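Local coordinates for heat-shock protein cognate (HSC) co-chaperone sgt12 (PDB 3SZ7) that acts as a dimeric Hsc70 co-chaperone that binds tail-anchored proteins bound for the endoplasmic reticulum and hands them to the GET pathway, its TPR domain recruiting chaperones, at residues Ile31-Tyr34 with Thr35-Leu38; Ile46-Ser49 with Asn50-Ala53; Leu87-Asp91 with Met92-Lys96; Leu121-Thr124 with Lys125-Ile128; Lys127-Glu130 with Ala131-Gly134. All blocks are in the same frame, centred on the assembly; numbering follows the deposited sequence.

Interaction 1: residues Ile31-Tyr34 with Thr35-Leu38; sequences IDLY and TQAL
Thr35 turns its hydroxyl back onto the carbonyl of Ile31, one turn earlier in helix 27-40, within the predicted first tetratricopeptide repeat of this all-helical TPR domain. Its CB rests over the carbonyl ends of the preceding turn, 3.3 Å from Ile31 O and nearly as close to Asp32 O. At CB the side chain divides. OG1 sits beside the backbone N, opposite the carbonyl carbon (chi1 -63°), a rotation that brings it to 2.6 Å from Ile31 O, where it donates a hydrogen bond. The methyl CG2 takes the position anti to the backbone N. Thr35 N gives its own bond to the same acceptor, so Ile31 O is gripped twice, by amide and hydroxyl arriving from opposite faces of the carbonyl plane. At the tip, OG1 also accepts from Arg51 NH1 of helix 45-57. Its donor and acceptor roles thus link the two helices, and the nearby guanidinium probably strengthens the hydroxyl as a donor.

The Tyr34 ring packs between helices 9-23 and 45-57, touching Met22 and Asn50, with OH bonded to Asn19 OD1, while the carbonyl of Tyr34 faces Leu38. Leu38 N donates to Tyr34 O at 2.9 Å, and the aliphatic chain folds over the same oxygen: CG of Leu38 stands 3.4 Å from Tyr34 O and CD1 3.6 Å from it.

Interaction 2: residues Ile46-Ser49 with Asn50-Ala53; sequences IYLS and NRAA
Ala52 closes snugly against the turn formed by Leu48 and Ser49. Its CB lies 3.4 Å from Ser49 O and 3.5 Å from Leu48 O, and its N-H donates to Leu48 O at 2.9 Å. This is the buried flank of helix 45-57, where Leu48, Ser49 and Ala52 all press on helix 61-74. The hydroxyl of Ser49 stays on its own helix, bonded to Pro45 O.

The opposite extreme is the pair Ile46 and Asn50. Here the methyl CG2 of Ile46 approaches ND2 of Asn50 no closer than 4.4 Å; Ile46 is exposed, and its chain runs off from the following turn. The amide of Asn50 holds near the backbone instead, with CG 3.5 Å from Ile46 O, while Asn50 N makes the regular helical bond to that oxygen.

Arg51 lies between these extremes. Its CG is anti to the backbone N and the chain kinks at chi3 (64°), which brings the guanidinium beside the end of Leu48, where NH2 meets CD2 of Leu48 obliquely at 4.1 Å. A polar partner fixes that group more firmly: NE forms a salt bridge with Asp67. Asn50 also touches Lys15 and Asn19, and the backbone of Ser49 receives a weak bond from Arg84, an array consistent with the concave peptide-binding groove by which TPR domains recognise the C-terminal tails of chaperones.

Interaction 3: residues Leu87-Asp91 with Met92-Lys96; sequences LARFD and MADYK
Phe90 and Tyr95 meet in a T-shaped (edge-to-face) stack: CE2 of Tyr95 stands over the centre of the Phe90 ring, 3.5 Å above its plane. The centroids are 4.9 Å apart and the planes 81° from each other. Phe90 reaches this position because its CG is anti to the backbone N (chi1 -174°), which swings the ring toward the following turn. Asp94 runs alongside Arg89, and its OD2 stays 3.7 Å from the Arg89 CD methylene. The nearest charged atoms, Arg89 NE and Asp94 OD2, are 4.1 Å apart, and the oxygen lies well out of the guanidinium plane.

The turn between helices 79-91 and 95-109 sets these groups in place. It is a Schellman motif: Asp94 N donates to Arg89 O at 2.9 Å and Ala93 N to Phe90 O at the same length, with Ala93 at positive phi (61°). Met92 covers the turn, its CG 3.4 Å from Ala88 O. Farther out, Asp94 is the N-cap of the next helix, its OD1 taking the amide of Gly97. Helix 115-133 packs Thr123, Thr124 and Lys127 on the Phe90 ring, and Ile128 near the base of Tyr95.

The attraction between Arg89 and Asp94 is therefore probably a matter of charge alone. Arg89 NH2 reaches back to Glu69 of helix 61-74 in a salt bridge, while NH1, hydrogen-bonded to Gly97 O, links helices 79-91 and 95-109.

Interaction 4: residues Leu121-Thr124 with Lys125-Ile128; sequences LETT and KRKI
Glu122 and Arg126 both carry CG anti to the backbone N (chi1 172° and -179°), an arrangement in which the two chains leave the helix in the same direction; a bend at chi3 in Arg126 (-66°) then turns its guanidinium back to the carboxylate. One oxygen takes both bonds. Glu122 OE2 lies in the guanidinium plane, 2.8 Å from Arg126 NH2 and 3.1 Å from Arg126 NH1, the NH2 bond being the straighter. Both nitrogens come to the anti side of OE2, one from each face of the carboxylate, and the two flat groups stand almost perpendicular. This end-on grip fixes the rotation of the guanidinium.

One residue back, the extended chain of Lys125 crosses Leu121, with CE 3.7 Å from Leu121 CG. On another flank Lys127 CG lies tight against Thr123 O at 3.0 Å. Thr124 and Ile128 run alongside each other on the buried flank, where CG2 of Thr124 is 4.1 Å from CD1 of Ile128. The hydroxyls of Thr123 and Thr124 bond back to the carbonyls of Arg119 and Gly120.

An i to i+4 salt bridge at the surface, with Leu121 and Thr124 turned to helix 95-109, is the pattern of an amphipathic helix packed on the end of a TPR array.

Interaction 5: residues Lys127-Glu130 with Ala131-Gly134; sequences KIEE and ANRG
The carboxylate of Glu129 and the guanidinium of Arg133 are almost parallel, 11° between planes, yet they do not form a salt bridge. They belong to the last turns of helix 115-133, the helix that follows the predicted third repeat and closes the TPR array. Glu129 OE2 is 4.4 Å from Arg133 NE and well out of the guanidinium plane; no N-H points at it, leaving at most a longer-range attraction, probably weak. The second flat group, the amide of Asn132, has a backbone oxygen on one face: Ile128 O sits over its carbon, 3.1 Å from Asn132 CG. Its plane stands 72° from that of the Glu129 carboxylate, whose OE1 comes to 3.9 Å from Asn132 ND2.

Glu129 bends at chi2 (72°), which lays its carboxylate along the aliphatic part of Arg133, with OE2 3.4 Å from Arg133 CG. Arg133, bent twice in turn, carries its guanidinium onward past the carboxylate. Ile128, which also touches Tyr95 and Lys99 of helix 95-109, sets CG2 3.8 Å from Asn132 ND2, while most of the other side chains here are solvent-exposed.

The helix ends at Gly134, the first residue to leave helical angles, with positive phi; its N-H makes a weak bond to Ala131 O. Just before the exit the regular pattern still holds: Arg133 N donates to Glu129 O at 2.9 Å, and Arg133 CG lies 3.3 Å from that same Glu129 O.

How the interactions relate
Interactions 1 and 2 are partly buried and lie on consecutive helices, 27-40 and 45-57; they touch through Thr35 and Arg51 and through Tyr34 packed on Asn50 and Arg51. Interactions 3, 4 and 5 are surface contacts; interaction 3 lies near the middle of the chain, 4 and 5 on the side opposite interaction 1. Interaction 3 spans a turn between helices, and Phe90 and Tyr95 touch helix 115-133, which carries interactions 4 and 5, sharing Lys127 and Ile128. Chemistry follows place: hydroxyl and small apolar groups between helices, an aromatic stack at the turn, with Arg51 and Arg89 tied to acids of helix 61-74; within helix 115-133, charged pairs, bonded at 122-126 and merely near at 129-133.

Interaction 1: residues Ile31-Tyr34 with Thr35-Leu38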
loop_
_atom_site.group_PDB
_atom_site.type_symbol
_atom_site.label_atom_id
_atom_site.label_comp_id
_atom_site.label_asym_id
_atom_site.label_seq_id
_atom_site.Cartn_x
_atom_site.Cartn_y
_atom_site.Cartn_z
ATOM N N ILE A 31 7.036 -12.776 7.359
ATOM C CA ILE A 31 6.461 -12.010 8.459
ATOM C C ILE A 31 7.190 -12.301 9.770
ATOM O O ILE A 31 7.490 -11.389 10.533
ATOM C CB ILE A 31 4.961 -12.302 8.615
ATOM C CG1 ILE A 31 4.189 -11.736 7.416
ATOM C CG2 ILE A 31 4.439 -11.717 9.919
ATOM C CD1 ILE A 31 2.795 -12.288 7.275
ATOM N N ASP A 32 7.486 -13.571 10.031
ATOM C CA ASP A 32 8.160 -13.919 11.278
ATOM C C ASP A 32 9.599 -13.414 11.322
ATOM O O ASP A 32 10.055 -12.934 12.358
ATOM C CB ASP A 32 8.123 -15.422 11.553
ATOM C CG ASP A 32 8.710 -15.771 12.911
ATOM O OD1 ASP A 32 8.068 -15.451 13.933
ATOM O OD2 ASP A 32 9.811 -16.356 12.959
ATOM N N LEU A 33 10.305 -13.516 10.198
ATOM C CA LEU A 33 11.692 -13.066 10.113
ATOM C C LEU A 33 11.833 -11.546 10.227
ATOM O O LEU A 33 12.754 -11.043 10.875
ATOM C CB LEU A 33 12.329 -13.562 8.813
ATOM C CG LEU A 33 12.582 -15.077 8.764
ATOM C CD1 LEU A 33 12.764 -15.559 7.332
ATOM C CD2 LEU A 33 13.788 -15.435 9.620
ATOM N N TYR A 34 10.924 -10.815 9.593
ATOM C CA TYR A 34 10.931 -9.362 9.687
ATOM C C TYR A 34 10.602 -8.940 11.112
ATOM O O TYR A 34 11.127 -7.945 11.617
ATOM C CB TYR A 34 9.902 -8.758 8.730
ATOM C CG TYR A 34 10.246 -8.885 7.264
ATOM C CD1 TYR A 34 11.559 -8.780 6.818
ATOM C CD2 TYR A 34 9.250 -9.094 6.319
ATOM C CE1 TYR A 34 11.867 -8.888 5.472
ATOM C CE2 TYR A 34 9.548 -9.203 4.973
ATOM C CZ TYR A 34 10.852 -9.100 4.555
ATOM O OH TYR A 34 11.133 -9.204 3.213
ATOM N N THR A 35 9.704 -9.692 11.743
ATOM C CA THR A 35 9.328 -9.449 13.131
ATOM C C THR A 35 10.525 -9.652 14.060
ATOM O O THR A 35 10.708 -8.904 15.023
ATOM C CB THR A 35 8.170 -10.369 13.562
ATOM O OG1 THR A 35 7.006 -10.075 12.774
ATOM C CG2 THR A 35 7.844 -10.180 15.040
ATOM N N GLN A 36 11.336 -10.666 13.774
ATOM C CA GLN A 36 12.566 -10.880 14.535
ATOM C C GLN A 36 13.535 -9.717 14.356
ATOM O O GLN A 36 14.184 -9.294 15.309
ATOM C CB GLN A 36 13.246 -12.187 14.126
ATOM C CG GLN A 36 12.470 -13.434 14.493
ATOM C CD GLN A 36 13.197 -14.693 14.078
ATOM O OE1 GLN A 36 12.609 -15.597 13.486
ATOM N NE2 GLN A 36 14.488 -14.755 14.380
ATOM N N ALA A 37 13.634 -9.204 13.133
ATOM C CA ALA A 37 14.491 -8.054 12.865
ATOM C C ALA A 37 13.991 -6.842 13.644
ATOM O O ALA A 37 14.779 -6.063 14.184
ATOM C CB ALA A 37 14.536 -7.753 11.377
ATOM N N LEU A 38 12.671 -6.695 13.702
ATOM C CA LEU A 38 12.044 -5.591 14.422
ATOM C C LEU A 38 12.170 -5.709 15.943
ATOM O O LEU A 38 12.056 -4.715 16.660
ATOM C CB LEU A 38 10.577 -5.449 14.012
ATOM C CG LEU A 38 10.388 -4.835 12.626
ATOM C CD1 LEU A 38 8.994 -5.119 12.078
ATOM C CD2 LEU A 38 10.655 -3.336 12.680
#

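Interaction 2: residues Ile46-Ser49 with Asn50-Ala53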
loop_
_atom_site.group_PDB
_atom_site.type_symbol
_atom_site.label_atom_id
_atom_site.label_comp_id
_atom_site.label_asym_id
_atom_site.label_seq_id
_atom_site.Cartn_x
_atom_site.Cartn_y
_atom_site.Cartn_z
ATOM N N ILE A 46 12.478 0.487 7.315
ATOM C CA ILE A 46 12.783 -0.486 6.271
ATOM C C ILE A 46 12.182 -1.838 6.616
ATOM O O ILE A 46 11.510 -2.451 5.788
ATOM C CB ILE A 46 14.298 -0.634 6.032
ATOM C CG1 ILE A 46 14.865 0.670 5.469
ATOM C CG2 ILE A 46 14.565 -1.776 5.068
ATOM C CD1 ILE A 46 16.360 0.625 5.227
ATOM N N TYR A 47 12.413 -2.296 7.844
ATOM C CA TYR A 47 11.869 -3.575 8.289
ATOM C C TYR A 47 10.346 -3.530 8.328
ATOM O O TYR A 47 9.679 -4.504 7.974
ATOM C CB TYR A 47 12.405 -3.954 9.670
ATOM C CG TYR A 47 13.911 -4.022 9.777
ATOM C CD1 TYR A 47 14.710 -4.116 8.643
ATOM C CD2 TYR A 47 14.532 -3.997 11.019
ATOM C CE1 TYR A 47 16.096 -4.180 8.749
ATOM C CE2 TYR A 47 15.903 -4.064 11.132
ATOM C CZ TYR A 47 16.679 -4.152 9.999
ATOM O OH TYR A 47 18.048 -4.214 10.125
ATOM N N LEU A 48 9.794 -2.400 8.761
ATOM C CA LEU A 48 8.339 -2.235 8.778
ATOM C C LEU A 48 7.734 -2.312 7.387
ATOM O O LEU A 48 6.709 -2.968 7.181
ATOM C CB LEU A 48 7.939 -0.913 9.434
ATOM C CG LEU A 48 8.015 -0.862 10.960
ATOM C CD1 LEU A 48 7.779 0.556 11.439
ATOM C CD2 LEU A 48 6.991 -1.817 11.554
ATOM N N SER A 49 8.358 -1.634 6.430
ATOM C CA SER A 49 7.799 -1.586 5.084
ATOM C C SER A 49 7.932 -2.935 4.397
ATOM O O SER A 49 7.079 -3.314 3.599
ATOM C CB SER A 49 8.444 -0.478 4.260
ATOM O OG SER A 49 8.214 0.779 4.878
ATOM N N ASN A 50 8.993 -3.667 4.725
ATOM C CA ASN A 50 9.122 -5.040 4.254
ATOM C C ASN A 50 8.056 -5.965 4.839
ATOM O O ASN A 50 7.459 -6.752 4.115
ATOM C CB ASN A 50 10.530 -5.589 4.511
ATOM C CG ASN A 50 11.547 -5.079 3.506
ATOM O OD1 ASN A 50 11.219 -4.299 2.610
ATOM N ND2 ASN A 50 12.793 -5.508 3.657
ATOM N N ARG A 51 7.804 -5.869 6.140
ATOM C CA ARG A 51 6.765 -6.695 6.743
ATOM C C ARG A 51 5.391 -6.331 6.181
ATOM O O ARG A 51 4.522 -7.192 6.035
ATOM C CB ARG A 51 6.769 -6.603 8.275
ATOM C CG ARG A 51 5.948 -7.712 8.927
ATOM C CD ARG A 51 6.118 -7.772 10.439
ATOM N NE ARG A 51 5.625 -6.564 11.089
ATOM C CZ ARG A 51 5.626 -6.373 12.403
ATOM N NH1 ARG A 51 6.091 -7.320 13.215
ATOM N NH2 ARG A 51 5.160 -5.237 12.907
ATOM N N ALA A 52 5.201 -5.053 5.869
ATOM C CA ALA A 52 3.964 -4.605 5.227
ATOM C C ALA A 52 3.762 -5.301 3.886
ATOM O O ALA A 52 2.647 -5.681 3.542
ATOM C CB ALA A 52 3.959 -3.088 5.047
ATOM N N ALA A 53 4.843 -5.474 3.131
ATOM C CA ALA A 53 4.749 -6.130 1.831
ATOM C C ALA A 53 4.313 -7.577 2.003
ATOM O O ALA A 53 3.532 -8.105 1.199
ATOM C CB ALA A 53 6.082 -6.062 1.094
#

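Interaction 3: residues Leu87-Asp91 with Met92-Lys96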
loop_
_atom_site.group_PDB
_atom_site.type_symbol
_atom_site.label_atom_id
_atom_site.label_comp_id
_atom_site.label_asym_id
_atom_site.label_seq_id
_atom_site.Cartn_x
_atom_site.Cartn_y
_atom_site.Cartn_z
ATOM N N LEU A 87 -1.013 1.085 -1.364
ATOM C CA LEU A 87 -1.538 -0.191 -1.842
ATOM C C LEU A 87 -2.427 -0.848 -0.792
ATOM O O LEU A 87 -3.485 -1.373 -1.108
ATOM C CB LEU A 87 -0.401 -1.132 -2.251
ATOM C CG LEU A 87 -0.826 -2.454 -2.894
ATOM C CD1 LEU A 87 -1.717 -2.207 -4.103
ATOM C CD2 LEU A 87 0.400 -3.267 -3.298
ATOM N N ALA A 88 -1.991 -0.829 0.460
ATOM C CA ALA A 88 -2.784 -1.428 1.522
ATOM C C ALA A 88 -4.152 -0.758 1.637
ATOM O O ALA A 88 -5.175 -1.433 1.774
ATOM C CB ALA A 88 -2.029 -1.384 2.861
ATOM N N ARG A 89 -4.179 0.568 1.577
ATOM C CA ARG A 89 -5.456 1.282 1.656
ATOM C C ARG A 89 -6.313 1.008 0.424
ATOM O O ARG A 89 -7.529 0.859 0.524
ATOM C CB ARG A 89 -5.228 2.781 1.832
ATOM C CG ARG A 89 -4.660 3.150 3.207
ATOM C CD ARG A 89 -4.489 4.656 3.363
ATOM N NE ARG A 89 -4.103 5.029 4.724
ATOM C CZ ARG A 89 -3.675 6.240 5.066
ATOM N NH1 ARG A 89 -3.575 7.190 4.144
ATOM N NH2 ARG A 89 -3.340 6.505 6.325
ATOM N N PHE A 90 -5.669 0.936 -0.736
ATOM C CA PHE A 90 -6.376 0.635 -1.973
ATOM C C PHE A 90 -7.070 -0.713 -1.845
ATOM O O PHE A 90 -8.237 -0.862 -2.222
ATOM C CB PHE A 90 -5.388 0.627 -3.146
ATOM C CG PHE A 90 -6.038 0.472 -4.490
ATOM C CD1 PHE A 90 -6.421 -0.779 -4.952
ATOM C CD2 PHE A 90 -6.258 1.576 -5.292
ATOM C CE1 PHE A 90 -7.017 -0.915 -6.191
ATOM C CE2 PHE A 90 -6.860 1.447 -6.533
ATOM C CZ PHE A 90 -7.232 0.196 -6.984
ATOM N N ASP A 91 -6.358 -1.688 -1.279
ATOM C CA ASP A 91 -6.881 -3.044 -1.129
ATOM C C ASP A 91 -7.960 -3.129 -0.045
ATOM O O ASP A 91 -8.697 -4.115 0.040
ATOM C CB ASP A 91 -5.742 -4.027 -0.838
ATOM C CG ASP A 91 -4.831 -4.236 -2.039
ATOM O OD1 ASP A 91 -5.270 -3.977 -3.183
ATOM O OD2 ASP A 91 -3.675 -4.673 -1.841
ATOM N N MET A 92 -8.056 -2.091 0.779
ATOM C CA MET A 92 -9.153 -1.994 1.741
ATOM C C MET A 92 -10.306 -1.144 1.199
ATOM O O MET A 92 -11.254 -0.841 1.923
ATOM C CB MET A 92 -8.660 -1.427 3.079
ATOM C CG MET A 92 -7.689 -2.332 3.808
ATOM S SD MET A 92 -7.270 -1.758 5.465
ATOM C CE MET A 92 -6.374 -0.260 5.095
ATOM N N ALA A 93 -10.221 -0.765 -0.073
ATOM C CA ALA A 93 -11.222 0.114 -0.694
ATOM C C ALA A 93 -11.303 1.485 -0.012
ATOM O O ALA A 93 -12.330 2.168 -0.070
ATOM C CB ALA A 93 -12.608 -0.565 -0.727
ATOM N N ASP A 94 -10.212 1.878 0.637
ATOM C CA ASP A 94 -10.084 3.228 1.176
ATOM C C ASP A 94 -9.373 4.075 0.132
ATOM O O ASP A 94 -8.192 4.403 0.268
ATOM C CB ASP A 94 -9.296 3.209 2.486
ATOM C CG ASP A 94 -8.996 4.603 3.012
ATOM O OD1 ASP A 94 -9.647 5.577 2.565
ATOM O OD2 ASP A 94 -8.113 4.716 3.882
ATOM N N TYR A 95 -10.095 4.419 -0.926
ATOM C CA TYR A 95 -9.470 5.081 -2.064
ATOM C C TYR A 95 -9.036 6.524 -1.776
ATOM O O TYR A 95 -8.022 6.991 -2.297
ATOM C CB TYR A 95 -10.378 4.977 -3.287
ATOM C CG TYR A 95 -10.630 3.534 -3.670
ATOM C CD1 TYR A 95 -11.884 2.956 -3.532
ATOM C CD2 TYR A 95 -9.595 2.746 -4.154
ATOM C CE1 TYR A 95 -12.096 1.629 -3.889
ATOM C CE2 TYR A 95 -9.796 1.430 -4.506
ATOM C CZ TYR A 95 -11.046 0.874 -4.372
ATOM O OH TYR A 95 -11.235 -0.444 -4.727
ATOM N N LYS A 96 -9.790 7.227 -0.938
ATOM C CA LYS A 96 -9.370 8.561 -0.522
ATOM C C LYS A 96 -8.032 8.502 0.217
ATOM O O LYS A 96 -7.125 9.298 -0.047
ATOM C CB LYS A 96 -10.424 9.202 0.377
ATOM C CG LYS A 96 -10.043 10.598 0.844
ATOM C CD LYS A 96 -11.106 11.190 1.759
ATOM C CE LYS A 96 -10.686 12.555 2.281
ATOM N NZ LYS A 96 -10.457 13.521 1.171
#

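Interaction 4: residues Leu121-Thr124 with Lys125-Ile128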
loop_
_atom_site.group_PDB
_atom_site.type_symbol
_atom_site.label_atom_id
_atom_site.label_comp_id
_atom_site.label_asym_id
_atom_site.label_seq_id
_atom_site.Cartn_x
_atom_site.Cartn_y
_atom_site.Cartn_z
ATOM N N LEU A 121 -1.374 6.188 -8.101
ATOM C CA LEU A 121 -2.159 7.413 -7.963
ATOM C C LEU A 121 -3.155 7.547 -9.109
ATOM O O LEU A 121 -4.315 7.912 -8.904
ATOM C CB LEU A 121 -1.243 8.639 -7.902
ATOM C CG LEU A 121 -1.940 9.994 -7.731
ATOM C CD1 LEU A 121 -2.807 9.991 -6.475
ATOM C CD2 LEU A 121 -0.927 11.141 -7.681
ATOM N N GLU A 122 -2.705 7.235 -10.319
ATOM C CA GLU A 122 -3.572 7.322 -11.485
ATOM C C GLU A 122 -4.774 6.391 -11.330
ATOM O O GLU A 122 -5.920 6.787 -11.555
ATOM C CB GLU A 122 -2.807 6.947 -12.756
ATOM C CG GLU A 122 -3.710 6.835 -13.977
ATOM C CD GLU A 122 -3.012 6.240 -15.188
ATOM O OE1 GLU A 122 -1.778 6.388 -15.308
ATOM O OE2 GLU A 122 -3.707 5.622 -16.020
ATOM N N THR A 123 -4.501 5.147 -10.953
ATOM C CA THR A 123 -5.553 4.145 -10.801
ATOM C C THR A 123 -6.523 4.502 -9.675
ATOM O O THR A 123 -7.735 4.330 -9.820
ATOM C CB THR A 123 -4.954 2.747 -10.571
ATOM O OG1 THR A 123 -4.280 2.328 -11.763
ATOM C CG2 THR A 123 -6.043 1.741 -10.239
ATOM N N THR A 124 -5.991 5.008 -8.563
ATOM C CA THR A 124 -6.829 5.452 -7.450
ATOM C C THR A 124 -7.733 6.620 -7.857
ATOM O O THR A 124 -8.930 6.632 -7.555
ATOM C CB THR A 124 -5.968 5.870 -6.246
ATOM O OG1 THR A 124 -5.144 4.768 -5.852
ATOM C CG2 THR A 124 -6.852 6.280 -5.068
ATOM N N LYS A 125 -7.168 7.604 -8.546
ATOM C CA LYS A 125 -7.971 8.739 -8.991
ATOM C C LYS A 125 -9.066 8.287 -9.952
ATOM O O LYS A 125 -10.169 8.830 -9.948
ATOM C CB LYS A 125 -7.104 9.782 -9.687
ATOM C CG LYS A 125 -6.205 10.590 -8.775
ATOM C CD LYS A 125 -5.390 11.577 -9.604
ATOM C CE LYS A 125 -4.499 12.443 -8.733
ATOM N NZ LYS A 125 -3.780 13.448 -9.559
ATOM N N ARG A 126 -8.746 7.315 -10.798
ATOM C CA ARG A 126 -9.721 6.853 -11.768
ATOM C C ARG A 126 -10.880 6.174 -11.050
ATOM O O ARG A 126 -12.034 6.312 -11.463
ATOM C CB ARG A 126 -9.076 5.916 -12.789
ATOM C CG ARG A 126 -10.031 5.418 -13.858
ATOM C CD ARG A 126 -9.292 4.661 -14.958
ATOM N NE ARG A 126 -8.403 5.543 -15.706
ATOM C CZ ARG A 126 -7.075 5.462 -15.696
ATOM N NH1 ARG A 126 -6.467 4.518 -14.987
ATOM N NH2 ARG A 126 -6.356 6.319 -16.411
ATOM N N LYS A 127 -10.567 5.445 -9.981
ATOM C CA LYS A 127 -11.594 4.763 -9.184
ATOM C C LYS A 127 -12.495 5.783 -8.502
ATOM O O LYS A 127 -13.709 5.604 -8.426
ATOM C CB LYS A 127 -10.956 3.867 -8.118
ATOM C CG LYS A 127 -10.015 2.805 -8.674
ATOM C CD LYS A 127 -10.734 1.517 -9.033
ATOM C CE LYS A 127 -9.766 0.535 -9.695
ATOM N NZ LYS A 127 -9.952 -0.873 -9.236
ATOM N N ILE A 128 -11.893 6.851 -7.998
ATOM C CA ILE A 128 -12.655 7.906 -7.347
ATOM C C ILE A 128 -13.529 8.632 -8.368
ATOM O O ILE A 128 -14.684 8.938 -8.095
ATOM C CB ILE A 128 -11.738 8.888 -6.602
ATOM C CG1 ILE A 128 -11.064 8.169 -5.425
ATOM C CG2 ILE A 128 -12.531 10.082 -6.113
ATOM C CD1 ILE A 128 -9.935 8.962 -4.782
#

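Interaction 5: residues Lys127-Glu130 with Ala131-Gly134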
loop_
_atom_site.group_PDB
_atom_site.type_symbol
_atom_site.label_atom_id
_atom_site.label_comp_id
_atom_site.label_asym_id
_atom_site.label_seq_id
_atom_site.Cartn_x
_atom_site.Cartn_y
_atom_site.Cartn_z
ATOM N N LYS A 127 -10.567 5.445 -9.981
ATOM C CA LYS A 127 -11.594 4.763 -9.184
ATOM C C LYS A 127 -12.495 5.783 -8.502
ATOM O O LYS A 127 -13.709 5.604 -8.426
ATOM C CB LYS A 127 -10.956 3.867 -8.118
ATOM C CG LYS A 127 -10.015 2.805 -8.674
ATOM C CD LYS A 127 -10.734 1.517 -9.033
ATOM C CE LYS A 127 -9.766 0.535 -9.695
ATOM N NZ LYS A 127 -9.952 -0.873 -9.236
ATOM N N ILE A 128 -11.893 6.851 -7.998
ATOM C CA ILE A 128 -12.655 7.906 -7.347
ATOM C C ILE A 128 -13.529 8.632 -8.368
ATOM O O ILE A 128 -14.684 8.938 -8.095
ATOM C CB ILE A 128 -11.738 8.888 -6.602
ATOM C CG1 ILE A 128 -11.064 8.169 -5.425
ATOM C CG2 ILE A 128 -12.531 10.082 -6.113
ATOM C CD1 ILE A 128 -9.935 8.962 -4.782
ATOM N N GLU A 129 -12.989 8.875 -9.559
ATOM C CA GLU A 129 -13.767 9.535 -10.608
ATOM C C GLU A 129 -14.914 8.645 -11.093
ATOM O O GLU A 129 -15.998 9.143 -11.389
ATOM C CB GLU A 129 -12.876 9.973 -11.776
ATOM C CG GLU A 129 -13.618 10.690 -12.903
ATOM C CD GLU A 129 -14.073 12.108 -12.550
ATOM O OE1 GLU A 129 -14.082 12.470 -11.354
ATOM O OE2 GLU A 129 -14.424 12.866 -13.483
ATOM N N GLU A 130 -14.673 7.336 -11.168
ATOM C CA GLU A 130 -15.731 6.386 -11.510
ATOM C C GLU A 130 -16.905 6.556 -10.551
ATOM O O GLU A 130 -18.056 6.645 -10.978
ATOM C CB GLU A 130 -15.224 4.940 -11.463
ATOM C CG GLU A 130 -16.321 3.897 -11.699
ATOM C CD GLU A 130 -15.847 2.466 -11.473
ATOM O OE1 GLU A 130 -14.626 2.252 -11.304
ATOM O OE2 GLU A 130 -16.700 1.551 -11.465
ATOM N N ALA A 131 -16.607 6.609 -9.257
ATOM C CA ALA A 131 -17.652 6.748 -8.240
ATOM C C ALA A 131 -18.376 8.086 -8.359
ATOM O O ALA A 131 -19.599 8.149 -8.279
ATOM C CB ALA A 131 -17.054 6.593 -6.841
ATOM N N ASN A 132 -17.602 9.152 -8.537
ATOM C CA ASN A 132 -18.143 10.508 -8.617
ATOM C C ASN A 132 -19.079 10.708 -9.793
ATOM O O ASN A 132 -20.059 11.445 -9.698
ATOM C CB ASN A 132 -17.006 11.514 -8.759
ATOM C CG ASN A 132 -16.173 11.646 -7.506
ATOM O OD1 ASN A 132 -16.450 11.026 -6.474
ATOM N ND2 ASN A 132 -15.127 12.455 -7.593
ATOM N N ARG A 133 -18.745 10.085 -10.921
ATOM C CA ARG A 133 -19.501 10.298 -12.148
ATOM C C ARG A 133 -20.619 9.276 -12.303
ATOM O O ARG A 133 -21.446 9.391 -13.206
ATOM C CB ARG A 133 -18.570 10.271 -13.363
ATOM C CG ARG A 133 -17.516 11.374 -13.338
ATOM C CD ARG A 133 -18.134 12.753 -13.555
ATOM N NE ARG A 133 -18.605 12.930 -14.925
ATOM C CZ ARG A 133 -19.210 14.025 -15.374
ATOM N NH1 ARG A 133 -19.423 15.050 -14.557
ATOM N NH2 ARG A 133 -19.606 14.096 -16.638
ATOM N N GLY A 134 -20.646 8.290 -11.408
ATOM C CA GLY A 134 -21.656 7.247 -11.441
ATOM C C GLY A 134 -21.118 5.958 -12.032
ATOM O O GLY A 134 -20.681 5.928 -13.182
#